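Local atomic coordinates of sister chromatid cohesion protein (Chaetomium thermophilum, PDB entry 5T8V), a protein that probably serves as a cohesin loader that binds chromatin, this chain being the C-terminal HEAT-repeat part of the longer Scc2 protein. Residues 1219-1230 and 1277-1286; 1250-1258 and 1300-1308. All blocks are in the same frame, centred on the assembly; numbering follows the deposited sequence.

Contact 1 (1219-1230 and 1277-1286)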
# COMPACT_ATOMS: atom_id res chain seq x y z
N ARG A 1219 11.99 33.86 17.62
CA ARG A 1219 11.45 32.69 18.29
C ARG A 1219 12.51 31.60 18.38
O ARG A 1219 13.46 31.54 17.59
CB ARG A 1219 10.23 32.16 17.54
CG ARG A 1219 9.16 33.20 17.22
CD ARG A 1219 8.45 33.71 18.46
NE ARG A 1219 7.72 32.66 19.17
CZ ARG A 1219 6.60 32.85 19.86
NH1 ARG A 1219 6.02 31.83 20.48
NH2 ARG A 1219 6.04 34.05 19.93
N GLY A 1220 12.35 30.72 19.37
CA GLY A 1220 13.29 29.64 19.58
C GLY A 1220 13.06 28.41 18.73
O GLY A 1220 13.88 27.49 18.76
N ALA A 1221 11.97 28.38 17.97
CA ALA A 1221 11.67 27.24 17.11
C ALA A 1221 10.71 27.68 16.03
O ALA A 1221 9.98 28.67 16.18
CB ALA A 1221 11.09 26.07 17.91
N THR A 1222 10.70 26.93 14.93
CA THR A 1222 9.81 27.23 13.82
C THR A 1222 8.38 26.81 14.17
O THR A 1222 8.12 26.15 15.18
CB THR A 1222 10.26 26.52 12.55
OG1 THR A 1222 10.25 25.10 12.76
CG2 THR A 1222 11.66 26.96 12.16
N THR A 1223 7.45 27.20 13.30
CA THR A 1223 6.05 26.82 13.41
C THR A 1223 5.77 25.79 12.32
O THR A 1223 5.79 26.12 11.13
CB THR A 1223 5.14 28.04 13.27
OG1 THR A 1223 5.53 28.81 12.13
CG2 THR A 1223 5.23 28.90 14.52
N ASN A 1224 5.54 24.55 12.73
CA ASN A 1224 5.37 23.42 11.82
C ASN A 1224 6.68 23.09 11.10
O ASN A 1224 7.22 23.94 10.39
CB ASN A 1224 4.26 23.69 10.80
CG ASN A 1224 2.88 23.69 11.42
OD1 ASN A 1224 2.66 23.08 12.46
ND2 ASN A 1224 1.95 24.37 10.78
N PRO A 1225 7.21 21.86 11.28
CA PRO A 1225 6.74 20.77 12.15
C PRO A 1225 7.26 20.89 13.58
O PRO A 1225 7.56 19.87 14.21
CB PRO A 1225 7.30 19.53 11.46
CG PRO A 1225 8.56 19.99 10.83
CD PRO A 1225 8.34 21.43 10.44
N PHE A 1226 7.36 22.12 14.09
CA PHE A 1226 7.90 22.36 15.43
C PHE A 1226 9.31 21.78 15.55
O PHE A 1226 9.50 20.70 16.12
CB PHE A 1226 6.98 21.75 16.51
CG PHE A 1226 6.08 22.74 17.20
CD1 PHE A 1226 6.52 24.01 17.52
CD2 PHE A 1226 4.78 22.38 17.54
CE1 PHE A 1226 5.69 24.91 18.16
CE2 PHE A 1226 3.95 23.28 18.18
CZ PHE A 1226 4.40 24.55 18.49
N THR A 1227 10.30 22.51 15.03
CA THR A 1227 11.69 22.11 15.14
C THR A 1227 12.50 23.24 15.75
O THR A 1227 12.31 24.41 15.38
CB THR A 1227 12.27 21.73 13.77
OG1 THR A 1227 12.16 22.85 12.87
CG2 THR A 1227 11.54 20.53 13.18
N PRO A 1228 13.42 22.94 16.67
CA PRO A 1228 14.19 24.01 17.30
C PRO A 1228 15.24 24.59 16.36
O PRO A 1228 15.70 23.93 15.43
CB PRO A 1228 14.85 23.31 18.50
CG PRO A 1228 15.01 21.91 18.04
CD PRO A 1228 13.82 21.61 17.17
N LYS A 1229 15.60 25.85 16.61
CA LYS A 1229 16.59 26.52 15.76
C LYS A 1229 17.93 25.81 15.84
O LYS A 1229 18.66 25.73 14.84
CB LYS A 1229 16.72 27.98 16.17
CG LYS A 1229 15.43 28.79 16.05
CD LYS A 1229 14.94 28.85 14.61
CE LYS A 1229 13.70 29.72 14.49
NZ LYS A 1229 13.97 31.14 14.86
N LEU A 1230 18.29 25.30 17.02
CA LEU A 1230 19.57 24.64 17.23
C LEU A 1230 19.54 23.17 16.85
O LEU A 1230 20.47 22.43 17.21
CB LEU A 1230 19.99 24.78 18.69
CG LEU A 1230 19.99 26.20 19.28
CD1 LEU A 1230 20.36 26.17 20.76
CD2 LEU A 1230 20.94 27.10 18.52
N ARG A 1277 13.80 33.14 26.50
CA ARG A 1277 12.72 32.54 25.73
C ARG A 1277 13.26 31.78 24.52
O ARG A 1277 12.86 30.64 24.25
CB ARG A 1277 11.73 33.62 25.28
CG ARG A 1277 10.56 33.08 24.47
CD ARG A 1277 9.66 34.19 23.98
NE ARG A 1277 8.38 33.67 23.51
CZ ARG A 1277 7.35 34.42 23.15
NH1 ARG A 1277 7.43 35.75 23.20
NH2 ARG A 1277 6.22 33.85 22.74
N PHE A 1278 14.18 32.41 23.79
CA PHE A 1278 14.73 31.78 22.60
C PHE A 1278 15.31 30.41 22.92
O PHE A 1278 15.12 29.46 22.15
CB PHE A 1278 15.80 32.67 21.96
CG PHE A 1278 16.60 31.97 20.89
CD1 PHE A 1278 16.07 31.77 19.63
CD2 PHE A 1278 17.88 31.51 21.16
CE1 PHE A 1278 16.80 31.12 18.65
CE2 PHE A 1278 18.62 30.87 20.19
CZ PHE A 1278 18.08 30.67 18.93
N ILE A 1279 16.02 30.28 24.04
CA ILE A 1279 16.72 29.03 24.33
C ILE A 1279 15.93 28.08 25.22
O ILE A 1279 16.40 26.96 25.47
CB ILE A 1279 18.12 29.28 24.92
CG1 ILE A 1279 18.04 30.00 26.27
CG2 ILE A 1279 18.97 30.07 23.94
CD1 ILE A 1279 19.40 30.15 26.94
N ILE A 1280 14.75 28.47 25.71
CA ILE A 1280 13.86 27.50 26.34
C ILE A 1280 12.91 26.90 25.32
O ILE A 1280 12.60 25.70 25.37
CB ILE A 1280 13.10 28.12 27.53
CG1 ILE A 1280 12.14 29.22 27.06
CG2 ILE A 1280 14.07 28.66 28.58
CD1 ILE A 1280 10.70 28.76 26.95
N GLU A 1281 12.44 27.71 24.37
CA GLU A 1281 11.63 27.17 23.28
C GLU A 1281 12.41 26.12 22.49
O GLU A 1281 11.80 25.24 21.87
CB GLU A 1281 11.17 28.30 22.36
CG GLU A 1281 10.16 29.24 23.00
CD GLU A 1281 9.84 30.44 22.13
OE1 GLU A 1281 10.78 31.05 21.58
OE2 GLU A 1281 8.64 30.77 21.99
N ASN A 1282 13.74 26.19 22.51
CA ASN A 1282 14.54 25.11 21.93
C ASN A 1282 14.51 23.88 22.82
O ASN A 1282 14.47 22.75 22.31
CB ASN A 1282 15.99 25.57 21.73
CG ASN A 1282 16.16 26.43 20.49
OD1 ASN A 1282 16.13 25.94 19.37
ND2 ASN A 1282 16.37 27.73 20.70
N LEU A 1283 14.53 24.06 24.14
CA LEU A 1283 14.50 22.92 25.04
C LEU A 1283 13.20 22.15 24.91
O LEU A 1283 13.18 20.92 25.04
CB LEU A 1283 14.70 23.38 26.49
CG LEU A 1283 16.04 24.06 26.80
CD1 LEU A 1283 16.02 24.63 28.21
CD2 LEU A 1283 17.20 23.09 26.63
N ALA A 1284 12.09 22.85 24.66
CA ALA A 1284 10.80 22.19 24.54
C ALA A 1284 10.86 21.03 23.55
O ALA A 1284 10.36 19.93 23.83
CB ALA A 1284 9.73 23.19 24.11
N PHE A 1285 11.48 21.25 22.39
CA PHE A 1285 11.56 20.25 21.33
C PHE A 1285 13.01 20.12 20.90
O PHE A 1285 13.66 21.13 20.61
CB PHE A 1285 10.68 20.64 20.15
CG PHE A 1285 9.55 21.57 20.51
CD1 PHE A 1285 8.32 21.06 20.92
CD2 PHE A 1285 9.71 22.94 20.46
CE1 PHE A 1285 7.28 21.91 21.26
CE2 PHE A 1285 8.68 23.80 20.79
CZ PHE A 1285 7.46 23.28 21.19
N PHE A 1286 13.52 18.89 20.85
CA PHE A 1286 14.92 18.69 20.51
C PHE A 1286 15.22 17.30 19.94
O PHE A 1286 16.31 17.08 19.40
CB PHE A 1286 15.80 18.91 21.75
CG PHE A 1286 16.63 20.17 21.71
CD1 PHE A 1286 17.19 20.63 20.54
CD2 PHE A 1286 16.86 20.88 22.88
CE1 PHE A 1286 17.95 21.79 20.52
CE2 PHE A 1286 17.62 22.03 22.87
CZ PHE A 1286 18.17 22.49 21.69
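R1219 and R1277 converge on one carboxylate, that of E1281, in a worked example of how a loop without regular structure is fastened to a helix. From the loop, R1219 NH1 forms a salt bridge with E1281 OE2 at 3.2 Å; from E1281's own helix, R1277 NE gives OE2 a weak, charge-assisted hydrogen bond of 3.3 Å. The R1277 guanidinium lies over one face of that of R1219, tilted well out of parallel, and the shared carboxylate probably offsets the two positive charges. E1281 CG lies beside its backbone N (chi1 -69°), and the chain runs out extended, bringing the second oxygen to the loop backbone: G1220 N donates to OE1, 2.7 Å away, from above the carboxylate plane. Both carboxylate oxygens are thus engaged.

The next residue, N1282, serves the other limb of the loop. Its OD1 accepts an almost straight bond (169°) from L1230 N at 3.3 Å, the donor standing above the carbonyl plane, while ND2 bonds weakly to F1278 O and hovers over the centre of the F1278 ring. The limbs are also tied together: K1229 N bonds to G1220 O, and K1229 NZ reaches R1219 O at 2.8 Å, with D1217 and Q1211 as further partners.

Apolar groups finish the joint. F1226 and F1285 form an offset stack, centroids 4.6 Å apart and planes at 20°, with A1284 CB against the opposite face of F1285. P1228 CG rests on F1286 CD1 at 3.6 Å. Around this joint, W1425 of helix 1422-1431 meets F1226 edge-to-face and touches R1219 and E1281, and N1429 accepts from R1277 NH2. Helix 1243-1254 packs L1252 on L1230, just before helix 1231-1240, and L1249 on F1286.

Contact 2 (1250-1258 and 1300-1308); sequences EKLVSQIDF and AMERLVAST
A1300 offers V1253 a small, smooth surface at the start of this helix-to-helix seam: V1253 CG1 lies 3.6 Å from A1300 O and also faces A1300 CB. The segment axes run nearly parallel, 19° apart and 9.8 Å at closest approach, as can occur when alternate helices of an alpha-solenoid lie side by side. M1301 takes the other branch of the valine, its CG 3.8 Å from V1253 CG2, the two side chains crossing at about a right angle. With CG1 anti to the backbone N (chi1 179°), V1253 turns that methyl to A1300 and L1304 and CG2 to M1301, and sits among these and L1297 like a knob in a hole.

R1303 follows on the solvent-exposed side, where its NH2 stays 4.5 Å from E1250 OE2, opposite charges too far apart for a salt bridge. L1304 forks between apolar and polar neighbours: CD2 is 3.6 Å from V1253 O and also reaches V1253 CG1 and I1256 CB, while CD1 lies 3.5 Å from D1257 OD1.

T1308 closes the walk with both its branches in use. Its OG1 donates to D1257 OD1 at 3.1 Å on the syn side, while F1258 N reaches the same oxygen on the anti side and from the opposite face of the carboxylate. The methyl CG2 sits over one face of the F1258 ring, 3.3 Å from CZ. Putting an alanine here would probably leave D1257 OD1 without its donor from the facing helix and open a gap over the F1258 ring.

The chemistry thus grades from an apolar middle to a polar end: V1253 and L1304 supply the grip, and a single hydrogen bond across the contact, on an oxygen already held by its own chain, ties the residues after helix 1243-1254 to helix 1291-1319.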
# COMPACT_ATOMS: atom_id res chain seq x y z
N GLU A 1250 23.07 21.39 29.56
CA GLU A 1250 23.26 22.07 30.83
C GLU A 1250 23.73 23.50 30.61
O GLU A 1250 23.20 24.44 31.23
CB GLU A 1250 24.24 21.29 31.70
CG GLU A 1250 23.70 19.95 32.17
CD GLU A 1250 24.64 19.24 33.12
OE1 GLU A 1250 25.84 19.58 33.14
OE2 GLU A 1250 24.17 18.35 33.86
N LYS A 1251 24.70 23.70 29.72
CA LYS A 1251 25.18 25.05 29.45
C LYS A 1251 24.03 25.94 28.99
O LYS A 1251 23.92 27.09 29.43
CB LYS A 1251 26.30 25.02 28.41
CG LYS A 1251 26.90 26.39 28.08
CD LYS A 1251 27.27 27.19 29.34
CE LYS A 1251 28.25 26.46 30.24
NZ LYS A 1251 29.59 26.26 29.61
N LEU A 1252 23.17 25.43 28.11
CA LEU A 1252 21.97 26.18 27.73
C LEU A 1252 21.23 26.65 28.98
O LEU A 1252 20.96 27.85 29.14
CB LEU A 1252 21.05 25.32 26.86
CG LEU A 1252 21.37 25.25 25.37
CD1 LEU A 1252 20.64 24.08 24.73
CD2 LEU A 1252 20.98 26.55 24.70
N VAL A 1253 20.93 25.72 29.89
CA VAL A 1253 20.26 26.09 31.13
C VAL A 1253 21.06 27.16 31.86
O VAL A 1253 20.50 28.14 32.36
CB VAL A 1253 20.03 24.84 32.00
CG1 VAL A 1253 19.36 25.22 33.32
CG2 VAL A 1253 19.20 23.81 31.26
N SER A 1254 22.38 26.99 31.92
CA SER A 1254 23.21 27.95 32.64
C SER A 1254 23.17 29.32 31.98
O SER A 1254 23.35 30.34 32.65
CB SER A 1254 24.64 27.44 32.74
OG SER A 1254 24.70 26.24 33.50
N GLN A 1255 22.93 29.37 30.67
CA GLN A 1255 22.82 30.65 29.98
C GLN A 1255 21.52 31.37 30.31
O GLN A 1255 21.37 32.53 29.92
CB GLN A 1255 22.92 30.44 28.47
CG GLN A 1255 24.35 30.23 27.97
CD GLN A 1255 25.08 31.54 27.73
OE1 GLN A 1255 24.57 32.43 27.06
NE2 GLN A 1255 26.28 31.66 28.28
N ILE A 1256 20.60 30.73 31.03
CA ILE A 1256 19.34 31.37 31.39
C ILE A 1256 19.41 32.04 32.76
O ILE A 1256 18.56 32.89 33.07
CB ILE A 1256 18.18 30.36 31.35
CG1 ILE A 1256 18.18 29.60 30.02
CG2 ILE A 1256 16.85 31.07 31.50
CD1 ILE A 1256 17.23 28.43 29.97
N ASP A 1257 20.39 31.68 33.59
CA ASP A 1257 20.55 32.30 34.90
C ASP A 1257 20.64 33.81 34.74
O ASP A 1257 20.94 34.30 33.65
CB ASP A 1257 21.79 31.76 35.61
CG ASP A 1257 21.62 31.69 37.11
OD1 ASP A 1257 20.73 32.37 37.65
OD2 ASP A 1257 22.39 30.94 37.76
N PHE A 1258 20.40 34.56 35.81
CA PHE A 1258 20.32 36.01 35.71
C PHE A 1258 20.69 36.65 37.03
O PHE A 1258 20.68 36.01 38.09
CB PHE A 1258 18.92 36.46 35.28
CG PHE A 1258 17.82 35.91 36.13
CD1 PHE A 1258 17.28 34.66 35.87
CD2 PHE A 1258 17.32 36.63 37.20
CE1 PHE A 1258 16.27 34.14 36.65
CE2 PHE A 1258 16.31 36.12 37.99
CZ PHE A 1258 15.78 34.88 37.71
N ALA A 1300 18.82 20.05 35.77
CA ALA A 1300 19.47 21.36 35.79
C ALA A 1300 18.44 22.48 35.82
O ALA A 1300 18.66 23.52 36.45
CB ALA A 1300 20.39 21.51 34.58
N MET A 1301 17.30 22.29 35.14
CA MET A 1301 16.26 23.31 35.15
C MET A 1301 15.61 23.42 36.52
O MET A 1301 15.39 24.53 37.02
CB MET A 1301 15.21 23.00 34.07
CG MET A 1301 15.75 23.07 32.65
SD MET A 1301 14.46 22.99 31.39
CE MET A 1301 13.86 21.32 31.60
N GLU A 1302 15.29 22.28 37.14
CA GLU A 1302 14.78 22.31 38.51
C GLU A 1302 15.79 22.92 39.47
O GLU A 1302 15.42 23.69 40.37
CB GLU A 1302 14.41 20.89 38.96
CG GLU A 1302 13.25 20.28 38.19
CD GLU A 1302 13.04 18.81 38.53
OE1 GLU A 1302 13.81 18.28 39.36
OE2 GLU A 1302 12.11 18.20 37.98
N ARG A 1303 17.07 22.60 39.29
CA ARG A 1303 18.11 23.15 40.15
C ARG A 1303 18.17 24.67 40.03
O ARG A 1303 18.19 25.40 41.03
CB ARG A 1303 19.46 22.51 39.82
CG ARG A 1303 20.60 22.91 40.75
CD ARG A 1303 21.78 21.96 40.64
NE ARG A 1303 22.26 21.82 39.26
CZ ARG A 1303 21.98 20.80 38.45
NH1 ARG A 1303 21.21 19.79 38.85
NH2 ARG A 1303 22.47 20.78 37.22
N LEU A 1304 18.19 25.17 38.79
CA LEU A 1304 18.23 26.62 38.57
C LEU A 1304 16.99 27.29 39.15
O LEU A 1304 17.10 28.26 39.92
CB LEU A 1304 18.34 26.92 37.07
CG LEU A 1304 18.07 28.36 36.65
CD1 LEU A 1304 18.98 29.34 37.38
CD2 LEU A 1304 18.22 28.51 35.14
N VAL A 1305 15.81 26.80 38.79
CA VAL A 1305 14.57 27.41 39.27
C VAL A 1305 14.54 27.45 40.79
O VAL A 1305 14.17 28.46 41.39
CB VAL A 1305 13.36 26.66 38.69
CG1 VAL A 1305 12.06 27.11 39.34
CG2 VAL A 1305 13.28 26.86 37.18
N ALA A 1306 14.93 26.34 41.43
CA ALA A 1306 14.92 26.29 42.89
C ALA A 1306 16.03 27.14 43.51
O ALA A 1306 15.93 27.49 44.69
CB ALA A 1306 15.05 24.84 43.36
N SER A 1307 17.07 27.47 42.75
CA SER A 1307 18.16 28.29 43.27
C SER A 1307 17.85 29.79 43.17
O SER A 1307 17.90 30.50 44.18
CB SER A 1307 19.46 27.97 42.53
OG SER A 1307 19.87 26.63 42.79
N THR A 1308 17.53 30.27 41.97
CA THR A 1308 17.29 31.70 41.78
C THR A 1308 15.86 32.09 42.14
O THR A 1308 15.63 33.16 42.72
CB THR A 1308 17.60 32.09 40.33
OG1 THR A 1308 18.89 31.58 39.97
CG2 THR A 1308 17.59 33.60 40.17

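How the contacts relate
The contacts illustrate how one part of a helical-repeat protein uses different chemistry at different depths. Contact 1 is the more deeply buried: it joins a long loop to helix 1271-1284, and there a carboxylate and an amide side chain take up charges and backbone N-H groups. Contact 2, partly exposed and farther from the centre of the chain, joins two helices largely through aliphatic packing, with its charged groups partly or fully exposed. Their segments alternate along the chain, and helix 1271-1284 comes between the two helices of contact 2 in sequence. The centres are about 18 Å apart, yet they meet directly: I1279 and I1280, on the side of helix 1271-1284 turned from the loop, pack against I1256.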